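Local coordinates for protein phosphoribosylaminoimidazole carboxylase (Bombyx mori, PDB 4JA0) that is the bifunctional purine-biosynthesis enzyme PAICS, probably carboxylating aminoimidazole ribonucleotide and then joining the product to aspartate, at residues 323-328 with 345-350; 339-344 with 370-375. One frame throughout, in Å; residues are numbered along the deposited sequence.

Contact 1. Residues 323-328 with 345-350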
# COMPACT_ATOMS: atom_id res chain seq x y z
N ALA A 323 -17.46 -28.22 24.36
CA ALA A 323 -16.64 -27.11 23.89
C ALA A 323 -17.12 -26.63 22.52
O ALA A 323 -17.62 -27.41 21.70
CB ALA A 323 -15.19 -27.52 23.83
N LEU A 324 -16.89 -25.35 22.24
CA LEU A 324 -17.43 -24.78 21.03
C LEU A 324 -16.48 -23.76 20.44
O LEU A 324 -16.06 -22.82 21.11
CB LEU A 324 -18.78 -24.13 21.37
CG LEU A 324 -19.59 -23.50 20.25
CD1 LEU A 324 -19.88 -24.55 19.20
CD2 LEU A 324 -20.87 -22.94 20.83
N VAL A 325 -16.14 -23.95 19.17
CA VAL A 325 -15.33 -23.00 18.43
C VAL A 325 -16.00 -22.61 17.13
O VAL A 325 -16.40 -23.49 16.35
CB VAL A 325 -13.95 -23.57 18.11
CG1 VAL A 325 -13.22 -22.63 17.20
CG2 VAL A 325 -13.17 -23.76 19.38
N PHE A 326 -16.13 -21.31 16.88
CA PHE A 326 -16.66 -20.79 15.62
C PHE A 326 -15.58 -20.31 14.67
O PHE A 326 -14.68 -19.55 15.06
CB PHE A 326 -17.61 -19.62 15.86
CG PHE A 326 -18.83 -19.99 16.61
CD1 PHE A 326 -19.72 -20.92 16.08
CD2 PHE A 326 -19.12 -19.39 17.82
CE1 PHE A 326 -20.87 -21.26 16.77
CE2 PHE A 326 -20.28 -19.72 18.52
CZ PHE A 326 -21.15 -20.66 18.00
N ILE A 327 -15.67 -20.74 13.42
CA ILE A 327 -14.79 -20.22 12.37
C ILE A 327 -15.60 -19.40 11.39
O ILE A 327 -16.61 -19.88 10.86
CB ILE A 327 -14.04 -21.35 11.65
CG1 ILE A 327 -13.06 -22.02 12.63
CG2 ILE A 327 -13.32 -20.82 10.39
CD1 ILE A 327 -12.42 -23.27 12.11
N ALA A 328 -15.18 -18.14 11.21
CA ALA A 328 -15.89 -17.20 10.32
C ALA A 328 -15.19 -17.02 8.99
O ALA A 328 -14.08 -16.46 8.92
CB ALA A 328 -16.09 -15.85 11.00
N SER A 345 -19.46 -15.79 23.53
CA SER A 345 -18.37 -15.78 24.48
C SER A 345 -17.40 -16.87 24.08
O SER A 345 -16.27 -16.93 24.59
CB SER A 345 -18.93 -16.05 25.87
OG SER A 345 -17.90 -16.15 26.82
N TYR A 346 -17.81 -17.70 23.13
CA TYR A 346 -16.93 -18.73 22.60
C TYR A 346 -15.95 -18.10 21.60
O TYR A 346 -16.28 -17.12 20.92
CB TYR A 346 -17.77 -19.85 21.96
CG TYR A 346 -18.71 -20.49 22.95
CD1 TYR A 346 -18.28 -21.55 23.76
CD2 TYR A 346 -20.01 -20.02 23.10
CE1 TYR A 346 -19.13 -22.11 24.69
CE2 TYR A 346 -20.86 -20.58 24.02
CZ TYR A 346 -20.42 -21.63 24.81
OH TYR A 346 -21.27 -22.17 25.73
N PRO A 347 -14.74 -18.66 21.53
CA PRO A 347 -13.71 -18.17 20.62
C PRO A 347 -14.18 -18.14 19.17
O PRO A 347 -14.80 -19.09 18.70
CB PRO A 347 -12.58 -19.19 20.80
CG PRO A 347 -13.22 -20.38 21.49
CD PRO A 347 -14.28 -19.81 22.34
N VAL A 348 -13.87 -17.04 18.48
CA VAL A 348 -14.24 -16.89 17.08
C VAL A 348 -12.99 -16.63 16.27
O VAL A 348 -12.24 -15.69 16.54
CB VAL A 348 -15.20 -15.69 16.88
CG1 VAL A 348 -15.38 -15.40 15.40
CG2 VAL A 348 -16.55 -15.93 17.55
N ILE A 349 -12.75 -17.48 15.27
CA ILE A 349 -11.59 -17.31 14.38
C ILE A 349 -12.02 -16.94 12.98
O ILE A 349 -12.93 -17.59 12.41
CB ILE A 349 -10.72 -18.61 14.31
CG1 ILE A 349 -10.41 -19.13 15.72
CG2 ILE A 349 -9.43 -18.36 13.54
CD1 ILE A 349 -9.85 -20.52 15.72
N ASN A 350 -11.39 -15.89 12.44
CA ASN A 350 -11.63 -15.43 11.07
C ASN A 350 -10.69 -16.05 10.05
O ASN A 350 -9.47 -15.83 10.10
CB ASN A 350 -11.44 -13.93 10.99
CG ASN A 350 -12.45 -13.20 11.76
OD1 ASN A 350 -13.63 -13.53 11.72
ND2 ASN A 350 -12.02 -12.15 12.47

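Contact 2. Residues 339-344 with 370-375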
# COMPACT_ATOMS: atom_id res chain seq x y z
N VAL A 339 -19.25 -9.71 14.17
CA VAL A 339 -20.60 -9.74 14.74
C VAL A 339 -20.78 -10.96 15.66
O VAL A 339 -21.32 -10.82 16.76
CB VAL A 339 -21.70 -9.60 13.65
CG1 VAL A 339 -23.03 -10.16 14.10
CG2 VAL A 339 -21.85 -8.13 13.28
N LEU A 340 -20.28 -12.13 15.25
CA LEU A 340 -20.26 -13.29 16.15
C LEU A 340 -19.50 -12.97 17.42
O LEU A 340 -19.97 -13.20 18.54
CB LEU A 340 -19.59 -14.48 15.49
CG LEU A 340 -20.44 -15.17 14.42
CD1 LEU A 340 -19.66 -16.28 13.73
CD2 LEU A 340 -21.69 -15.73 15.08
N SER A 341 -18.33 -12.39 17.24
CA SER A 341 -17.45 -12.09 18.33
C SER A 341 -18.16 -11.18 19.34
O SER A 341 -17.95 -11.31 20.56
CB SER A 341 -16.18 -11.44 17.78
OG SER A 341 -15.21 -11.25 18.79
N GLY A 342 -19.03 -10.31 18.83
CA GLY A 342 -19.76 -9.38 19.70
C GLY A 342 -20.95 -10.00 20.44
O GLY A 342 -21.45 -9.43 21.41
N ASN A 343 -21.41 -11.15 19.97
CA ASN A 343 -22.61 -11.75 20.53
C ASN A 343 -22.38 -13.11 21.20
O ASN A 343 -23.30 -13.67 21.80
CB ASN A 343 -23.70 -11.84 19.46
CG ASN A 343 -24.24 -10.47 19.07
OD1 ASN A 343 -25.11 -9.92 19.73
ND2 ASN A 343 -23.71 -9.91 18.00
N THR A 344 -21.15 -13.62 21.14
CA THR A 344 -20.87 -14.88 21.83
C THR A 344 -19.63 -14.79 22.69
O THR A 344 -18.84 -13.86 22.58
CB THR A 344 -20.73 -16.09 20.85
OG1 THR A 344 -20.95 -17.31 21.55
CG2 THR A 344 -19.37 -16.12 20.22
N SER A 370 -13.30 -2.06 19.93
CA SER A 370 -12.80 -2.38 21.26
C SER A 370 -13.72 -3.34 22.04
O SER A 370 -14.93 -3.12 22.15
CB SER A 370 -12.60 -1.08 22.04
OG SER A 370 -13.83 -0.37 22.17
N GLY A 371 -13.13 -4.38 22.62
CA GLY A 371 -13.94 -5.30 23.40
C GLY A 371 -14.41 -6.51 22.61
O GLY A 371 -15.32 -7.23 23.05
N LEU A 372 -13.81 -6.74 21.45
CA LEU A 372 -14.08 -7.96 20.70
C LEU A 372 -12.81 -8.80 20.60
O LEU A 372 -11.75 -8.27 20.31
CB LEU A 372 -14.59 -7.65 19.30
CG LEU A 372 -15.90 -6.90 19.20
CD1 LEU A 372 -16.46 -7.18 17.82
CD2 LEU A 372 -16.87 -7.32 20.28
N GLY A 373 -12.94 -10.10 20.86
CA GLY A 373 -11.81 -11.01 20.90
C GLY A 373 -11.64 -11.87 19.67
O GLY A 373 -10.99 -12.91 19.70
N CYS A 374 -12.27 -11.46 18.58
CA CYS A 374 -12.08 -12.11 17.30
C CYS A 374 -10.58 -12.20 16.94
O CYS A 374 -9.83 -11.21 17.07
CB CYS A 374 -12.86 -11.30 16.25
SG CYS A 374 -13.36 -12.31 14.88
N ALA A 375 -10.11 -13.39 16.56
CA ALA A 375 -8.71 -13.58 16.11
C ALA A 375 -8.70 -13.92 14.62
O ALA A 375 -9.67 -14.49 14.09
CB ALA A 375 -8.00 -14.70 16.91
O HOH W 1 -15.45 -10.92 21.97

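Contact 1. Residues 323-328 with 345-350
Leu324 holds its CG anti to the backbone N (chi1 -177°), while Tyr346 turns its ring anti to its own carbonyl carbon (chi1 -60°); together these settings lay the leucine branch over the phenol. Methyl CD2 of Leu324 sits 3.8 Å from the centroid of the Tyr346 ring and only 12° off its normal, a CH-pi contact over the middle of one face. Nearer the backbone, CB of Leu324 reaches CD1 of Tyr346 at 3.6 Å. A branched aliphatic chain suits this broad face, and the tyrosine OH hydrogen-bonds NZ of Lys181 of the second subunit. Beyond this pair, residues 326-328 and 348-350 run side by side as parallel strands. Phe326 gives its N to Pro347 O (3.2 Å) and receives Ile349 N on its O (2.8 Å); Ile349 O then takes Ala328 N (2.6 Å). This alternation is the parallel ladder of a beta-alpha-beta unit, in which strand 323-329 passes through helix 336-343 to strand 348-350, within the parallel sheet of the AIR carboxylase domain. Pro347, lacking an N-H, still serves the ladder through its carbonyl, and its CG meets Val325 CG2 at 4.0 Å. Val325, Ile327 and Ile349 present beta-branched surfaces suited to a strand, Val325 and Ile349 packing against helix 380-391. Ile327 and Ile349 lie on one face of the sheet; Phe326, Val348, Ala328 and Asn350 line the opposite one, where Val348 CG2 lies at the edge of the Phe326 ring. The small Ala328 admits the amide of Asn350 beside it, CB to OD1 3.5 Å, and that oxygen has a weak hydrogen bond from Asn334.

Contact 2. Residues 339-344 with 370-375
Ser341 and Gly342, near the C-terminal end of helix 336-343, meet Leu372, Gly373 and Cys374 in a small buried contact, part polar and part apolar, between that helix and the loop leading into strand 375-376. The serine is central. Its OG stands anti to the backbone N (chi1 -174°), a setting that carries the hydroxyl out to the backbone of the loop: it comes to 3.0 Å from Cys374 N and 3.3 Å from Gly373 N. A short hydroxyl fits here, being small enough for a close approach and polar enough to lie beside two peptide nitrogens. Its CB also rests against Cys374 CB at 3.7 Å, so the root of the side chain packs while the oxygen faces the peptides. A water bridges Ser341 and Gly373, donating to Ser341 O (2.9 Å) and accepting from Gly373 N (2.9 Å); it thereby serves a carbonyl near the helix end and a loop N-H at once. Alongside, Leu372 extends a branch to the helix, CD2 lying 3.6 Å from Gly342 CA, because glycine offers a bare backbone surface to the methyl. Leu372 also packs on His304 of the third subunit, which places the contact close to a subunit boundary of the octameric assembly. Asn343 reaches back to the preceding turn, donating from ND2 to Val339 O (2.8 Å), with the acceptor lying near the plane of the amide, and the same nitrogen bonds Thr307 of the third subunit. Cys374 also touches Val348 and Asn350 of strand 348-350, bringing the loop onto the sheet. A crossover helix set beside the loop that enters the next parallel strand is what the three-layer alpha/beta/alpha (Rossmann-like) fold of the AIR carboxylase family gives.

How the contacts relate
From the N terminus, the chain lays down strand 323-329, turns into helix 336-343, and returns through residues 345-350, where contact 1 closes a loop of 16 intervening residues. It then runs past helix 358-361 to 370-375, where contact 2 closes a loop of 25 residues back to the helix. Because the helix segment lies between the two halves of contact 1, and the 345-350 segment between those of contact 2, the loops cross. The centres of the two contacts lie about 10 Å apart. Strand 348-350 also pairs with Ala375, probably by hydrogen bonds, so strands 323-329, 348-350 and 375-376 form consecutive members of one sheet, with the helix lying over it and joined to the loop that enters the last of the three.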